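Side-chain contact in serine protease inhibitor infestin (Triatoma infestans, PDB 2ERW), which inhibits the blood-clotting protease factor XIIa, this chain being infestin 4, one Kazal-type domain of a longer secreted, probably multi-inhibitor protein: residues Asn30-Ala33 against Gly39-Leu42. Residues are numbered along the deposited sequence; the frame is centred on the assembly and turned at random.
Sequences NCAA and GLKL
Leu40 lays its side chain against the two consecutive alanines Ala32 and Ala33 of the helix, and apolar packing makes up most of the direct contact. One branch does the work on Ala32: Leu40 CD2 meets Ala32 CB at 3.6 Å, and the same methyl lies 3.7 Å from Ala33 N, over the backbone that joins the two alanines. The root of the leucine serves Ala33, with Leu40 CB 3.8 Å from Ala33 CB; Ala33 CB also lies 3.7 Å from Leu40 O. CG lies trans to the leucine's own N (chi1 -180°), and the turn about the next bond (chi2 62°) brings CD2 to Ala32. Both alanine side chains are single methyls, and the Leu40 backbone comes close, its CA 4.8 Å from Ala33 CA.

Polar linkage runs through one water, which donates to Ala33 O at 2.6 Å and accepts from Gly39 N at 2.8 Å, tying the helix backbone to the loop just ahead of the leucine.

The contact joins the loop before strand 42-43 to helix 26-35 of the Kazal domain, with Ala32 and Leu40 buried in its small core. Leu40 also touches Leu29 on that helix, Ser18 and Asp19 in a loop, and Tyr23 of strand 22-23, which Ala32 reaches too. Lys41 N is hydrogen-bonded to Ser18 OG, while the Cys31-Cys6 disulfide fastens the helix to the N-terminal segment.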
ATOM      1  N   ASN A  30      -4.742  -0.918   4.341  1.00 21.41           N
ATOM      2  CA  ASN A  30      -5.668  -0.563   5.387  1.00 22.47           C
ATOM      3  C   ASN A  30      -5.043  -0.690   6.753  1.00 23.04           C
ATOM      4  O   ASN A  30      -5.274   0.127   7.643  1.00 22.92           O
ATOM      5  CB  ASN A  30      -6.908  -1.411   5.342  1.00 23.15           C
ATOM      6  CG  ASN A  30      -7.894  -0.963   6.371  1.00 26.00           C
ATOM      7  OD1 ASN A  30      -8.383   0.166   6.313  1.00 29.90           O
ATOM      8  ND2 ASN A  30      -8.117  -1.791   7.377  1.00 27.43           N
ATOM      9  N   CYS A  31      -4.242  -1.720   6.936  1.00 23.19           N
ATOM     10  CA  CYS A  31      -3.537  -1.857   8.190  1.00 23.10           C
ATOM     11  C   CYS A  31      -2.745  -0.594   8.458  1.00 22.88           C
ATOM     12  O   CYS A  31      -2.803  -0.039   9.548  1.00 22.07           O
ATOM     13  CB  CYS A  31      -2.589  -3.019   8.077  1.00 23.98           C
ATOM     14  SG  CYS A  31      -1.421  -3.101   9.380  0.75 25.44           S
ATOM     15  N   ALA A  32      -2.006  -0.130   7.458  1.00 21.92           N
ATOM     16  CA  ALA A  32      -1.202   1.066   7.644  1.00 22.18           C
ATOM     17  C   ALA A  32      -2.093   2.279   7.892  1.00 22.03           C
ATOM     18  O   ALA A  32      -1.752   3.145   8.687  1.00 21.37           O
ATOM     19  CB  ALA A  32      -0.327   1.281   6.446  1.00 22.34           C
ATOM     20  N   ALA A  33      -3.245   2.315   7.221  1.00 21.71           N
ATOM     21  CA  ALA A  33      -4.176   3.442   7.356  1.00 22.00           C
ATOM     22  C   ALA A  33      -4.692   3.515   8.768  1.00 22.60           C
ATOM     23  O   ALA A  33      -5.004   4.588   9.263  1.00 21.84           O
ATOM     24  CB  ALA A  33      -5.334   3.289   6.401  1.00 22.16           C
ATOM     25  N   GLY A  39      -5.089   8.797   7.477  1.00 19.94           N
ATOM     26  CA  GLY A  39      -5.638   9.394   6.268  1.00 20.17           C
ATOM     27  C   GLY A  39      -5.149   8.678   5.033  1.00 20.86           C
ATOM     28  O   GLY A  39      -5.465   9.072   3.925  1.00 21.41           O
ATOM     29  N   LEU A  40      -4.374   7.616   5.212  1.00 19.66           N
ATOM     30  CA  LEU A  40      -3.836   6.910   4.074  1.00 20.32           C
ATOM     31  C   LEU A  40      -4.955   6.398   3.204  1.00 20.79           C
ATOM     32  O   LEU A  40      -5.889   5.775   3.692  1.00 21.33           O
ATOM     33  CB  LEU A  40      -3.014   5.730   4.551  1.00 20.10           C
ATOM     34  CG  LEU A  40      -2.369   4.881   3.465  1.00 20.08           C
ATOM     35  CD1 LEU A  40      -1.385   5.693   2.668  1.00 21.93           C
ATOM     36  CD2 LEU A  40      -1.673   3.729   4.148  1.00 19.92           C
ATOM     37  N   LYS A  41      -4.821   6.629   1.901  1.00 21.06           N
ATOM     38  CA  LYS A  41      -5.807   6.160   0.946  1.00 21.61           C
ATOM     39  C   LYS A  41      -5.129   5.388  -0.140  1.00 21.56           C
ATOM     40  O   LYS A  41      -3.976   5.603  -0.458  1.00 21.45           O
ATOM     41  CB  LYS A  41      -6.500   7.341   0.276  1.00 22.76           C
ATOM     42  CG  LYS A  41      -7.230   8.267   1.238  1.00 25.77           C
ATOM     43  CD  LYS A  41      -8.444   7.561   1.808  1.00 30.12           C
ATOM     44  CE  LYS A  41      -9.465   8.548   2.353  0.75 32.56           C
ATOM     45  NZ  LYS A  41     -10.680   7.794   2.769  0.75 34.86           N
ATOM     46  N   LEU A  42      -5.889   4.493  -0.740  1.00 21.35           N
ATOM     47  CA  LEU A  42      -5.424   3.738  -1.875  1.00 21.27           C
ATOM     48  C   LEU A  42      -5.652   4.614  -3.082  1.00 21.45           C
ATOM     49  O   LEU A  42      -6.799   4.915  -3.435  1.00 22.25           O
ATOM     50  CB  LEU A  42      -6.216   2.444  -1.957  1.00 20.98           C
ATOM     51  CG  LEU A  42      -5.642   1.344  -2.821  1.00 21.44           C
ATOM     52  CD1 LEU A  42      -6.469   0.123  -2.558  1.00 22.58           C
ATOM     53  CD2 LEU A  42      -5.670   1.695  -4.300  1.00 24.16           C
TER
HETATM   54  O   HOH W   1      -6.501   6.600   8.416  1.00 20.26           O